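Periplasmic cell division protein (SufI) (Aquifex aeolicus, PDB 6SYY) is a multicopper oxidase that holds four copper ions and probably oxidises its substrates while passing the electrons to dioxygen. Local coordinates at residues S104-V108 and G139-S143; L49-Y54 and Y196-P202. One frame throughout, in Å; residues are numbered along the deposited sequence.

Interaction 1 of 2, residues S104-V108 and G139-S143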
# COMPACT_ATOMS: atom_id res chain seq x y z
N SER A 104 -5.49 -13.02 15.38
CA SER A 104 -6.56 -12.72 16.34
C SER A 104 -6.43 -11.27 16.80
O SER A 104 -5.74 -10.99 17.78
CB SER A 104 -6.49 -13.68 17.54
OG SER A 104 -6.43 -15.03 17.12
N ALA A 105 -7.12 -10.36 16.12
CA ALA A 105 -6.97 -8.93 16.39
C ALA A 105 -8.27 -8.32 16.90
O ALA A 105 -9.35 -8.66 16.42
CB ALA A 105 -6.51 -8.17 15.13
N ASP A 106 -8.14 -7.42 17.87
CA ASP A 106 -9.23 -6.57 18.33
C ASP A 106 -8.85 -5.13 18.07
O ASP A 106 -7.78 -4.68 18.50
CB ASP A 106 -9.52 -6.76 19.82
CG ASP A 106 -9.65 -8.21 20.22
OD1 ASP A 106 -8.82 -8.68 21.03
OD2 ASP A 106 -10.57 -8.89 19.71
N PHE A 107 -9.71 -4.41 17.35
CA PHE A 107 -9.51 -2.99 17.13
C PHE A 107 -10.26 -2.21 18.21
O PHE A 107 -11.49 -2.28 18.29
CB PHE A 107 -10.00 -2.58 15.74
CG PHE A 107 -10.12 -1.09 15.56
CD1 PHE A 107 -9.07 -0.25 15.89
CD2 PHE A 107 -11.29 -0.53 15.06
CE1 PHE A 107 -9.18 1.13 15.73
CE2 PHE A 107 -11.41 0.84 14.89
CZ PHE A 107 -10.35 1.67 15.23
N VAL A 108 -9.52 -1.47 19.02
CA VAL A 108 -10.09 -0.59 20.03
C VAL A 108 -10.03 0.84 19.49
O VAL A 108 -8.94 1.34 19.18
CB VAL A 108 -9.36 -0.72 21.37
CG1 VAL A 108 -10.07 0.09 22.44
CG2 VAL A 108 -9.25 -2.18 21.76
N GLY A 139 -14.91 4.77 21.32
CA GLY A 139 -15.11 4.00 22.53
C GLY A 139 -15.47 2.55 22.31
O GLY A 139 -15.52 1.79 23.29
N GLU A 140 -15.72 2.14 21.07
CA GLU A 140 -16.14 0.77 20.78
C GLU A 140 -14.97 -0.06 20.26
O GLU A 140 -13.90 0.46 19.91
CB GLU A 140 -17.29 0.76 19.77
CG GLU A 140 -18.66 1.02 20.42
CD GLU A 140 -19.81 0.95 19.43
OE1 GLU A 140 -19.55 0.81 18.21
OE2 GLU A 140 -20.98 1.04 19.88
N THR A 141 -15.19 -1.36 20.22
CA THR A 141 -14.17 -2.33 19.83
C THR A 141 -14.73 -3.23 18.75
O THR A 141 -15.86 -3.73 18.88
CB THR A 141 -13.71 -3.16 21.04
OG1 THR A 141 -13.04 -2.31 21.98
CG2 THR A 141 -12.78 -4.28 20.60
N TYR A 142 -13.97 -3.44 17.68
CA TYR A 142 -14.31 -4.46 16.69
C TYR A 142 -13.37 -5.64 16.87
O TYR A 142 -12.16 -5.52 16.66
CB TYR A 142 -14.24 -3.93 15.26
CG TYR A 142 -14.78 -4.95 14.28
CD1 TYR A 142 -16.14 -5.16 14.16
CD2 TYR A 142 -13.92 -5.74 13.52
CE1 TYR A 142 -16.64 -6.11 13.28
CE2 TYR A 142 -14.41 -6.68 12.65
CZ TYR A 142 -15.78 -6.86 12.53
OH TYR A 142 -16.27 -7.81 11.66
N SER A 143 -13.94 -6.78 17.25
CA SER A 143 -13.20 -8.02 17.37
C SER A 143 -13.23 -8.74 16.03
O SER A 143 -14.28 -9.24 15.61
CB SER A 143 -13.80 -8.89 18.47
OG SER A 143 -13.26 -10.20 18.41
O HOH W 1 -12.31 -10.27 20.98

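Interaction 2 of 2, residues L49-Y54 and Y196-P202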
# COMPACT_ATOMS: atom_id res chain seq x y z
N LEU A 49 16.80 9.00 9.23
CA LEU A 49 15.57 8.29 8.90
C LEU A 49 15.07 7.49 10.09
O LEU A 49 15.80 6.66 10.65
CB LEU A 49 15.79 7.36 7.71
CG LEU A 49 14.58 6.48 7.40
CD1 LEU A 49 13.45 7.32 6.83
CD2 LEU A 49 14.93 5.34 6.48
N ASN A 50 13.83 7.73 10.49
CA ASN A 50 13.21 6.94 11.53
C ASN A 50 12.92 5.54 11.01
O ASN A 50 12.41 5.38 9.90
CB ASN A 50 11.92 7.61 12.01
CG ASN A 50 11.11 6.73 12.94
OD1 ASN A 50 11.57 6.37 14.03
ND2 ASN A 50 9.89 6.39 12.52
N ILE A 51 13.28 4.53 11.79
CA ILE A 51 12.95 3.14 11.50
C ILE A 51 11.86 2.72 12.48
O ILE A 51 12.10 2.73 13.70
CB ILE A 51 14.18 2.21 11.62
CG1 ILE A 51 15.24 2.59 10.59
CG2 ILE A 51 13.75 0.76 11.45
CD1 ILE A 51 14.75 2.54 9.17
N PRO A 52 10.67 2.35 12.01
CA PRO A 52 9.59 2.02 12.95
C PRO A 52 9.96 0.82 13.80
O PRO A 52 10.78 -0.02 13.42
CB PRO A 52 8.40 1.71 12.03
CG PRO A 52 8.75 2.34 10.72
CD PRO A 52 10.24 2.26 10.61
N GLY A 53 9.35 0.75 14.98
CA GLY A 53 9.43 -0.46 15.77
C GLY A 53 8.73 -1.61 15.08
O GLY A 53 7.99 -1.44 14.11
N TYR A 54 8.99 -2.81 15.57
CA TYR A 54 8.35 -3.99 15.01
C TYR A 54 7.63 -4.76 16.11
O TYR A 54 7.96 -4.66 17.29
CB TYR A 54 9.35 -4.90 14.29
CG TYR A 54 10.37 -5.56 15.19
CD1 TYR A 54 11.53 -4.89 15.57
CD2 TYR A 54 10.19 -6.86 15.64
CE1 TYR A 54 12.47 -5.49 16.38
CE2 TYR A 54 11.12 -7.47 16.45
CZ TYR A 54 12.26 -6.78 16.82
OH TYR A 54 13.19 -7.39 17.63
N TYR A 196 15.74 -6.91 9.50
CA TYR A 196 14.91 -5.72 9.62
C TYR A 196 15.66 -4.63 10.37
O TYR A 196 16.33 -4.88 11.38
CB TYR A 196 13.60 -6.04 10.34
CG TYR A 196 12.80 -4.79 10.62
CD1 TYR A 196 12.04 -4.20 9.63
CD2 TYR A 196 12.84 -4.19 11.87
CE1 TYR A 196 11.33 -3.05 9.87
CE2 TYR A 196 12.13 -3.03 12.13
CZ TYR A 196 11.37 -2.46 11.12
OH TYR A 196 10.66 -1.31 11.36
N GLY A 197 15.56 -3.40 9.87
CA GLY A 197 16.24 -2.27 10.47
C GLY A 197 17.72 -2.17 10.18
O GLY A 197 18.32 -1.13 10.48
N VAL A 198 18.34 -3.21 9.62
CA VAL A 198 19.75 -3.15 9.27
C VAL A 198 19.89 -2.91 7.77
O VAL A 198 20.26 -1.82 7.34
CB VAL A 198 20.49 -4.43 9.71
CG1 VAL A 198 21.97 -4.35 9.36
CG2 VAL A 198 20.31 -4.65 11.20
N ILE A 199 19.59 -3.94 6.97
CA ILE A 199 19.58 -3.80 5.52
C ILE A 199 18.23 -4.14 4.91
O ILE A 199 18.11 -4.14 3.68
CB ILE A 199 20.69 -4.64 4.86
CG1 ILE A 199 20.48 -6.13 5.12
CG2 ILE A 199 22.08 -4.19 5.34
CD1 ILE A 199 21.49 -7.02 4.42
N ASP A 200 17.22 -4.42 5.73
CA ASP A 200 15.84 -4.61 5.28
C ASP A 200 15.04 -3.44 5.86
O ASP A 200 14.61 -3.48 7.02
CB ASP A 200 15.29 -5.96 5.72
CG ASP A 200 13.98 -6.34 5.03
OD1 ASP A 200 13.38 -5.46 4.37
OD2 ASP A 200 13.55 -7.51 5.14
N ILE A 201 14.84 -2.40 5.06
CA ILE A 201 14.42 -1.09 5.54
C ILE A 201 13.06 -0.74 4.96
O ILE A 201 12.89 -0.72 3.74
CB ILE A 201 15.45 -0.00 5.17
CG1 ILE A 201 16.85 -0.39 5.66
CG2 ILE A 201 15.00 1.36 5.70
CD1 ILE A 201 16.97 -0.53 7.16
N PRO A 202 12.06 -0.43 5.79
CA PRO A 202 10.80 0.09 5.25
C PRO A 202 10.95 1.55 4.86
O PRO A 202 11.63 2.33 5.53
CB PRO A 202 9.82 -0.07 6.43
CG PRO A 202 10.69 0.02 7.63
CD PRO A 202 12.01 -0.59 7.25

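Interaction 1 of 2, residues S104-V108 and G139-S143
Phe107 and Tyr142 stand side by side on one face of the sheet, but their rings do not stack: the two side chains come closest at their roots, CB of Phe107 lying 4.5 Å from CB of Tyr142. Each has CG anti to its own backbone N, and beyond the CB atoms the rings diverge to separate neighbours. Tyr142 packs edge-to-face with Tyr144 and hydrogen-bonds through OH to the carbonyl of Lys127, while the wholly apolar Phe107 fits a buried place against Ala67 and Ile117.

Under the rings the two residues form an antiparallel hydrogen-bonded pair, with reciprocal bonds from Phe107 N to Tyr142 O and from Tyr142 N to Phe107 O, both 2.8 Å. Phe107 O also receives a CA-H contact from Thr141 CA at 3.1 Å.

On the other face, polar and beta-branched residues suit an edge close to solvent. A water bridges Asp106 OD2 (2.6 Å) and Ser143 OG (2.7 Å), and Arg62 forms a salt bridge with the same carboxylate oxygen. Both methyls of Val108, CG1 and CG2, lie 3.8 Å from Thr141 OG1.

This antiparallel pairing belongs to a cupredoxin-like beta domain of the multicopper oxidase family. Strand 102-110 lies between its parallel neighbour 63-72 and the short antiparallel strand 141-143, with Phe107 reaching across to strand 117-120 of another sheet.

Interaction 2 of 2, residues L49-Y54 and Y196-P202
Tyr196 reaches across to the loop 49-54 and gives its hydroxyl hydrogen to the carbonyl of Pro52, which lies at the edge of the phenol ring and in its plane. The modelled OH to Pro52 O distance of 2.4 Å is very short, so its exact value is doubtful. With chi1 at 173° the ring is held out from its own backbone, its hydroxyl toward Pro52. Round the ring, Ile51 CG2 packs obliquely at 4.0 Å from Tyr196 CZ, and Tyr54 CD1 comes equally near Tyr196 CE2, the two ring planes inclined at 66°. Were Tyr196 replaced by alanine, the Pro52 carbonyl would probably lose this donor, and a gap is likely to open between Ile51 and Tyr54.

Ile51 carries the contact onward with its other branch: CD1 meets Ile201 CG2 at 3.7 Å. The single methyl CG2 of Ile201 meets both Ile51 CD1 and Leu49 CD2. Pro52 CD lies 3.8 Å from Pro202 CG, the two proline rings lying alongside and pointing opposite ways.

Multicopper oxidases are built of cupredoxin-like beta domains, and this contact lies where the N-terminal chain crosses between two of their sheets. Strand 47-48, before the loop, pairs with strand 239-244; strand 54-56, after it, pairs with strand 94-98.

Further out, Gly197 turns the chain with a positive phi (77°), a conformation glycine adopts easily, and its N bonds to Asp200 O at 3.0 Å. Asp200 forms a salt bridge with Arg251, and Ile201 makes backbone bonds to strand 247-254. Asn234 ND2 hydrogen-bonds to the carbonyls of both Asn50 and Pro202 and so links loop and strand.

In the fold
Interaction 1 is nested along the chain inside the long loop that interaction 2 closes, yet the two do not touch: their centres are 27 Å apart and their nearest atoms about 15 Å. The sheet running from strand 54-56 through 94-98 to 117-120 relates them. Interaction 2 borders its 54-56 end, while Phe107 of interaction 1 packs on its outermost strand at the other side, 117-120, which carries the copper ligands His118 and His120. The Phe107 side chain is about 9 Å from that of His161 and about 10 Å from that of His118, hence near the copper cluster without binding it. Interaction 2 lies away from the copper sites.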